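Local coordinates for protein EvdO1 (Micromonospora carbonacea, PDB 4XBZ) that probably acts as a metal-dependent oxygenase of the phytanoyl-CoA dioxygenase family, carrying out an oxidative cyclization in orthosomycin biosynthesis, at residues E276-I289 against F304-R318. Numbering follows the deposited sequence.
Sequences EYIGLKQQVLRSCI and FDYQPAESLRHWVDR
The guanidinium of Arg286 lies flat on one face of the Trp315 indole, planes 3° apart, in a cation-pi stack that puts Arg286 CZ 3.8 Å from the centroid of the five-membered ring; Arg313 CB lies against the opposite face, toward its rim, and Pro308 CG meets the indole edge. In this double-stranded beta-helix oxygenase, the loop 304-318 runs back along helix 275-293. Arg286 CD already lies over the five-membered ring, and the bend at chi3 (89°) lays NE and the guanidinium flat along the indole, while NE still donates to a water bound by Tyr306 O. The Tyr306 ring is sandwiched between Pro308 CD and Leu285 CD2, the methyl standing 3.5 Å from the ring centroid, almost on its normal; Gln282 CG touches its edge. Gln282 from the helix and Tyr306 from the loop both also touch Ile140 of strand 139-147.

Buried Gln282 joins three points of the loop. Its NE2 gives one hydrogen to Leu312 O (2.8 Å, 164° at the hydrogen) and the other to Tyr306 OH (3.2 Å), both acceptors near the amide plane, and its OE1 takes the backbone N-H of His314 at 3.0 Å. These bonds fix which way round the amide sits. A leucine here would probably leave His314 N and Leu312 O without their side-chain partners and take from the phenol the N-H it receives.

One turn earlier, Gly279 lets the backbones close to 4.3 Å between its CA and that of His314, where a CB would collide with His314 O. Toward the other end, Ile289 CD1 meets the edge of Phe304, whose ring also packs on helix 125-134. The carboxylate of Glu276 stands steeply to the Arg318 guanidinium, and their salt bridge includes a weak hydrogen bond, NE to OE2 at 3.4 Å.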
loop_
_atom_site.group_PDB
_atom_site.type_symbol
_atom_site.label_atom_id
_atom_site.label_comp_id
_atom_site.label_asym_id
_atom_site.label_seq_id
_atom_site.Cartn_x
_atom_site.Cartn_y
_atom_site.Cartn_z
ATOM N N GLU A 276 4.517 6.947 -22.076
ATOM C CA GLU A 276 3.969 8.290 -22.277
ATOM C C GLU A 276 2.665 8.542 -21.499
ATOM O O GLU A 276 2.409 9.654 -21.026
ATOM C CB GLU A 276 3.731 8.512 -23.782
ATOM C CG GLU A 276 3.177 9.872 -24.184
ATOM C CD GLU A 276 2.768 9.923 -25.660
ATOM O OE1 GLU A 276 2.413 8.865 -26.229
ATOM O OE2 GLU A 276 2.812 11.019 -26.252
ATOM N N TYR A 277 1.844 7.503 -21.380
ATOM C CA TYR A 277 0.567 7.594 -20.672
ATOM C C TYR A 277 0.724 8.198 -19.278
ATOM O O TYR A 277 -0.075 9.041 -18.887
ATOM C CB TYR A 277 -0.077 6.209 -20.586
ATOM C CG TYR A 277 -1.462 6.144 -19.948
ATOM C CD1 TYR A 277 -2.601 6.581 -20.646
ATOM C CD2 TYR A 277 -1.640 5.594 -18.675
ATOM C CE1 TYR A 277 -3.855 6.497 -20.086
ATOM C CE2 TYR A 277 -2.907 5.496 -18.103
ATOM C CZ TYR A 277 -4.007 5.948 -18.816
ATOM O OH TYR A 277 -5.255 5.868 -18.254
ATOM N N ILE A 278 1.775 7.795 -18.561
ATOM C CA ILE A 278 1.990 8.219 -17.180
ATOM C C ILE A 278 2.013 9.744 -17.026
ATOM O O ILE A 278 1.289 10.305 -16.204
ATOM C CB ILE A 278 3.317 7.633 -16.620
ATOM C CG1 ILE A 278 3.309 6.101 -16.700
ATOM C CG2 ILE A 278 3.574 8.126 -15.194
ATOM C CD1 ILE A 278 4.527 5.447 -16.124
ATOM N N GLY A 279 2.843 10.413 -17.821
ATOM C CA GLY A 279 2.934 11.859 -17.748
ATOM C C GLY A 279 1.619 12.554 -18.061
ATOM O O GLY A 279 1.277 13.553 -17.429
ATOM N N LEU A 280 0.876 12.019 -19.031
ATOM C CA LEU A 280 -0.379 12.633 -19.451
ATOM C C LEU A 280 -1.437 12.525 -18.347
ATOM O O LEU A 280 -2.152 13.497 -18.059
ATOM C CB LEU A 280 -0.875 12.000 -20.760
ATOM C CG LEU A 280 0.136 12.158 -21.908
ATOM C CD1 LEU A 280 -0.209 11.306 -23.132
ATOM C CD2 LEU A 280 0.286 13.619 -22.290
ATOM N N LYS A 281 -1.526 11.358 -17.707
ATOM C CA LYS A 281 -2.511 11.193 -16.649
ATOM C C LYS A 281 -2.133 11.988 -15.406
ATOM O O LYS A 281 -3.013 12.455 -14.681
ATOM C CB LYS A 281 -2.712 9.714 -16.313
ATOM C CG LYS A 281 -3.228 8.905 -17.484
ATOM C CD LYS A 281 -4.352 9.647 -18.252
ATOM C CE LYS A 281 -5.612 9.893 -17.389
ATOM N NZ LYS A 281 -6.532 8.708 -17.308
ATOM N N GLN A 282 -0.834 12.172 -15.172
ATOM C CA GLN A 282 -0.393 13.063 -14.106
ATOM C C GLN A 282 -0.899 14.480 -14.367
ATOM O O GLN A 282 -1.312 15.186 -13.443
ATOM C CB GLN A 282 1.138 13.054 -13.978
ATOM C CG GLN A 282 1.691 11.803 -13.300
ATOM C CD GLN A 282 3.211 11.743 -13.310
ATOM O OE1 GLN A 282 3.856 12.096 -14.296
ATOM N NE2 GLN A 282 3.785 11.283 -12.218
ATOM N N GLN A 283 -0.852 14.886 -15.632
ATOM C CA GLN A 283 -1.352 16.192 -16.042
ATOM C C GLN A 283 -2.869 16.272 -15.835
ATOM O O GLN A 283 -3.387 17.303 -15.391
ATOM C CB GLN A 283 -1.016 16.485 -17.507
ATOM C CG GLN A 283 0.458 16.773 -17.839
ATOM C CD GLN A 283 0.581 17.497 -19.177
ATOM O OE1 GLN A 283 0.073 18.606 -19.333
ATOM N NE2 GLN A 283 1.210 16.856 -20.152
ATOM N N VAL A 284 -3.569 15.189 -16.172
ATOM C CA VAL A 284 -4.999 15.075 -15.876
ATOM C C VAL A 284 -5.248 15.264 -14.361
ATOM O O VAL A 284 -6.090 16.077 -13.958
ATOM C CB VAL A 284 -5.567 13.709 -16.325
ATOM C CG1 VAL A 284 -7.015 13.542 -15.857
ATOM C CG2 VAL A 284 -5.450 13.545 -17.820
ATOM N N LEU A 285 -4.490 14.542 -13.533
ATOM C CA LEU A 285 -4.659 14.621 -12.079
ATOM C C LEU A 285 -4.453 16.047 -11.564
ATOM O O LEU A 285 -5.247 16.564 -10.760
ATOM C CB LEU A 285 -3.691 13.675 -11.366
ATOM C CG LEU A 285 -3.906 13.547 -9.854
ATOM C CD1 LEU A 285 -5.280 12.994 -9.587
ATOM C CD2 LEU A 285 -2.851 12.663 -9.178
ATOM N N ARG A 286 -3.377 16.677 -12.023
ATOM C CA ARG A 286 -3.044 18.019 -11.561
ATOM C C ARG A 286 -4.064 19.023 -12.088
ATOM O O ARG A 286 -4.402 19.991 -11.410
ATOM C CB ARG A 286 -1.621 18.407 -11.991
ATOM C CG ARG A 286 -0.552 17.474 -11.446
ATOM C CD ARG A 286 0.828 17.849 -11.925
ATOM N NE ARG A 286 1.439 18.811 -11.026
ATOM C CZ ARG A 286 1.758 20.049 -11.371
ATOM N NH1 ARG A 286 1.534 20.468 -12.611
ATOM N NH2 ARG A 286 2.308 20.863 -10.481
ATOM N N SER A 287 -4.569 18.776 -13.292
ATOM C CA SER A 287 -5.582 19.640 -13.850
ATOM C C SER A 287 -6.869 19.546 -13.038
ATOM O O SER A 287 -7.494 20.566 -12.759
ATOM C CB SER A 287 -5.844 19.293 -15.306
ATOM O OG SER A 287 -6.855 20.138 -15.818
ATOM N N CYS A 288 -7.253 18.333 -12.638
ATOM C CA CYS A 288 -8.496 18.160 -11.889
ATOM C C CYS A 288 -8.381 18.745 -10.488
ATOM O O CYS A 288 -9.340 19.327 -9.965
ATOM C CB CYS A 288 -8.897 16.683 -11.805
ATOM S SG CYS A 288 -9.303 15.901 -13.389
ATOM N N ILE A 289 -7.207 18.595 -9.884
ATOM C CA ILE A 289 -7.006 19.101 -8.539
ATOM C C ILE A 289 -7.136 20.613 -8.566
ATOM O O ILE A 289 -7.762 21.203 -7.685
ATOM C CB ILE A 289 -5.637 18.686 -7.950
ATOM C CG1 ILE A 289 -5.625 17.188 -7.640
ATOM C CG2 ILE A 289 -5.357 19.451 -6.665
ATOM C CD1 ILE A 289 -4.286 16.648 -7.211
ATOM N N PHE A 304 -5.475 18.201 -2.313
ATOM C CA PHE A 304 -4.453 17.159 -2.376
ATOM C C PHE A 304 -3.119 17.667 -2.944
ATOM O O PHE A 304 -3.070 18.314 -3.999
ATOM C CB PHE A 304 -4.948 15.965 -3.199
ATOM C CG PHE A 304 -3.955 14.831 -3.283
ATOM C CD1 PHE A 304 -3.535 14.167 -2.136
ATOM C CD2 PHE A 304 -3.446 14.426 -4.505
ATOM C CE1 PHE A 304 -2.625 13.132 -2.206
ATOM C CE2 PHE A 304 -2.538 13.384 -4.578
ATOM C CZ PHE A 304 -2.131 12.738 -3.431
ATOM N N ASP A 305 -2.048 17.357 -2.218
ATOM C CA ASP A 305 -0.682 17.716 -2.587
ATOM C C ASP A 305 0.005 16.527 -3.262
ATOM O O ASP A 305 0.559 15.654 -2.581
ATOM C CB ASP A 305 0.105 18.160 -1.338
ATOM C CG ASP A 305 1.492 18.723 -1.669
ATOM O OD1 ASP A 305 1.707 19.201 -2.804
ATOM O OD2 ASP A 305 2.375 18.698 -0.785
ATOM N N TYR A 306 -0.029 16.495 -4.595
ATOM C CA TYR A 306 0.510 15.363 -5.365
ATOM C C TYR A 306 2.042 15.439 -5.513
ATOM O O TYR A 306 2.571 16.299 -6.210
ATOM C CB TYR A 306 -0.158 15.302 -6.737
ATOM C CG TYR A 306 0.244 14.122 -7.600
ATOM C CD1 TYR A 306 0.229 12.814 -7.113
ATOM C CD2 TYR A 306 0.612 14.318 -8.918
ATOM C CE1 TYR A 306 0.595 11.732 -7.942
ATOM C CE2 TYR A 306 0.970 13.270 -9.744
ATOM C CZ TYR A 306 0.964 11.983 -9.273
ATOM O OH TYR A 306 1.331 10.971 -10.153
ATOM N N GLN A 307 2.743 14.519 -4.865
ATOM C CA GLN A 307 4.206 14.581 -4.779
ATOM C C GLN A 307 4.854 13.217 -4.999
ATOM O O GLN A 307 5.253 12.558 -4.056
ATOM C CB GLN A 307 4.645 15.137 -3.411
ATOM C CG GLN A 307 4.227 16.593 -3.140
ATOM C CD GLN A 307 4.894 17.596 -4.084
ATOM O OE1 GLN A 307 5.959 17.326 -4.649
ATOM N NE2 GLN A 307 4.259 18.754 -4.268
ATOM N N PRO A 308 4.943 12.775 -6.252
ATOM C CA PRO A 308 5.600 11.484 -6.459
ATOM C C PRO A 308 7.113 11.609 -6.417
ATOM O O PRO A 308 7.609 12.725 -6.394
ATOM C CB PRO A 308 5.120 11.070 -7.850
ATOM C CG PRO A 308 4.731 12.315 -8.502
ATOM C CD PRO A 308 4.244 13.244 -7.452
ATOM N N ALA A 309 7.828 10.489 -6.393
ATOM C CA ALA A 309 9.287 10.524 -6.493
ATOM C C ALA A 309 9.710 11.287 -7.749
ATOM O O ALA A 309 9.017 11.217 -8.764
ATOM C CB ALA A 309 9.855 9.128 -6.510
ATOM N N GLU A 310 10.837 12.007 -7.676
ATOM C CA GLU A 310 11.246 12.917 -8.749
ATOM C C GLU A 310 11.448 12.207 -10.078
ATOM O O GLU A 310 10.977 12.690 -11.098
ATOM C CB GLU A 310 12.529 13.676 -8.385
ATOM C CG GLU A 310 12.436 14.572 -7.146
ATOM C CD GLU A 310 11.475 15.748 -7.313
ATOM O OE1 GLU A 310 11.129 16.073 -8.470
ATOM O OE2 GLU A 310 11.066 16.348 -6.288
ATOM N N SER A 311 12.113 11.055 -10.079
ATOM C CA SER A 311 12.345 10.324 -11.330
ATOM C C SER A 311 11.051 9.793 -11.984
ATOM O O SER A 311 11.096 9.051 -12.973
ATOM C CB SER A 311 13.285 9.150 -11.091
ATOM O OG SER A 311 12.622 8.167 -10.303
ATOM N N LEU A 312 9.909 10.145 -11.406
ATOM C CA LEU A 312 8.617 9.723 -11.931
ATOM C C LEU A 312 7.661 10.900 -12.133
ATOM O O LEU A 312 6.475 10.703 -12.385
ATOM C CB LEU A 312 7.986 8.701 -10.996
ATOM C CG LEU A 312 8.651 7.330 -10.931
ATOM C CD1 LEU A 312 8.345 6.696 -9.596
ATOM C CD2 LEU A 312 8.147 6.464 -12.052
ATOM N N ARG A 313 8.159 12.123 -11.995
ATOM C CA ARG A 313 7.392 13.267 -12.455
ATOM C C ARG A 313 7.633 13.392 -13.950
ATOM O O ARG A 313 8.773 13.468 -14.405
ATOM C CB ARG A 313 7.776 14.527 -11.699
ATOM C CG ARG A 313 7.524 14.364 -10.221
ATOM C CD ARG A 313 8.240 15.400 -9.390
ATOM N NE ARG A 313 7.964 15.192 -7.972
ATOM C CZ ARG A 313 7.386 16.086 -7.175
ATOM N NH1 ARG A 313 7.041 17.282 -7.647
ATOM N NH2 ARG A 313 7.167 15.790 -5.900
ATOM N N HIS A 314 6.551 13.355 -14.716
ATOM C CA HIS A 314 6.628 13.315 -16.166
ATOM C C HIS A 314 5.644 14.295 -16.787
ATOM O O HIS A 314 5.471 14.338 -18.002
ATOM C CB HIS A 314 6.351 11.902 -16.669
ATOM C CG HIS A 314 7.404 10.911 -16.288
ATOM N ND1 HIS A 314 8.720 11.037 -16.681
ATOM C CD2 HIS A 314 7.337 9.773 -15.556
ATOM C CE1 HIS A 314 9.419 10.026 -16.198
ATOM N NE2 HIS A 314 8.602 9.242 -15.516
ATOM N N TRP A 315 5.018 15.103 -15.944
ATOM C CA TRP A 315 3.953 15.981 -16.393
ATOM C C TRP A 315 4.472 17.256 -17.032
ATOM O O TRP A 315 3.735 18.227 -17.184
ATOM C CB TRP A 315 3.032 16.328 -15.235
ATOM C CG TRP A 315 3.668 17.122 -14.114
ATOM C CD1 TRP A 315 4.036 18.439 -14.144
ATOM C CD2 TRP A 315 3.947 16.660 -12.786
ATOM N NE1 TRP A 315 4.544 18.813 -12.927
ATOM C CE2 TRP A 315 4.497 17.741 -12.075
ATOM C CE3 TRP A 315 3.785 15.436 -12.132
ATOM C CZ2 TRP A 315 4.890 17.635 -10.742
ATOM C CZ3 TRP A 315 4.171 15.334 -10.817
ATOM C CH2 TRP A 315 4.721 16.426 -10.133
ATOM N N VAL A 316 5.745 17.259 -17.394
ATOM C CA VAL A 316 6.291 18.350 -18.181
ATOM C C VAL A 316 6.880 17.787 -19.472
ATOM O O VAL A 316 7.317 18.538 -20.336
ATOM C CB VAL A 316 7.364 19.142 -17.395
ATOM C CG1 VAL A 316 6.804 19.605 -16.046
ATOM C CG2 VAL A 316 8.624 18.300 -17.206
ATOM N N ASP A 317 6.876 16.459 -19.592
ATOM C CA ASP A 317 7.463 15.756 -20.742
ATOM C C ASP A 317 6.753 16.047 -22.052
ATOM O O ASP A 317 7.331 15.898 -23.130
ATOM C CB ASP A 317 7.447 14.244 -20.524
ATOM C CG ASP A 317 8.453 13.788 -19.497
ATOM O OD1 ASP A 317 8.947 14.639 -18.718
ATOM O OD2 ASP A 317 8.738 12.570 -19.468
ATOM N N ARG A 318 5.486 16.419 -21.952
ATOM C CA ARG A 318 4.677 16.705 -23.125
ATOM C C ARG A 318 4.133 18.121 -22.972
ATOM O O ARG A 318 4.100 18.658 -21.856
ATOM C CB ARG A 318 3.539 15.672 -23.282
ATOM C CG ARG A 318 3.805 14.543 -24.303
ATOM C CD ARG A 318 5.130 13.835 -24.042
ATOM N NE ARG A 318 5.438 12.774 -25.003
ATOM C CZ ARG A 318 6.646 12.220 -25.146
ATOM N NH1 ARG A 318 7.671 12.633 -24.398
ATOM N NH2 ARG A 318 6.838 11.256 -26.039
HETATM O O HOH W 1 3.189 14.559 -20.022
HETATM O O HOH W 2 1.945 20.278 -16.970
HETATM O O HOH W 3 1.442 17.942 -8.352
#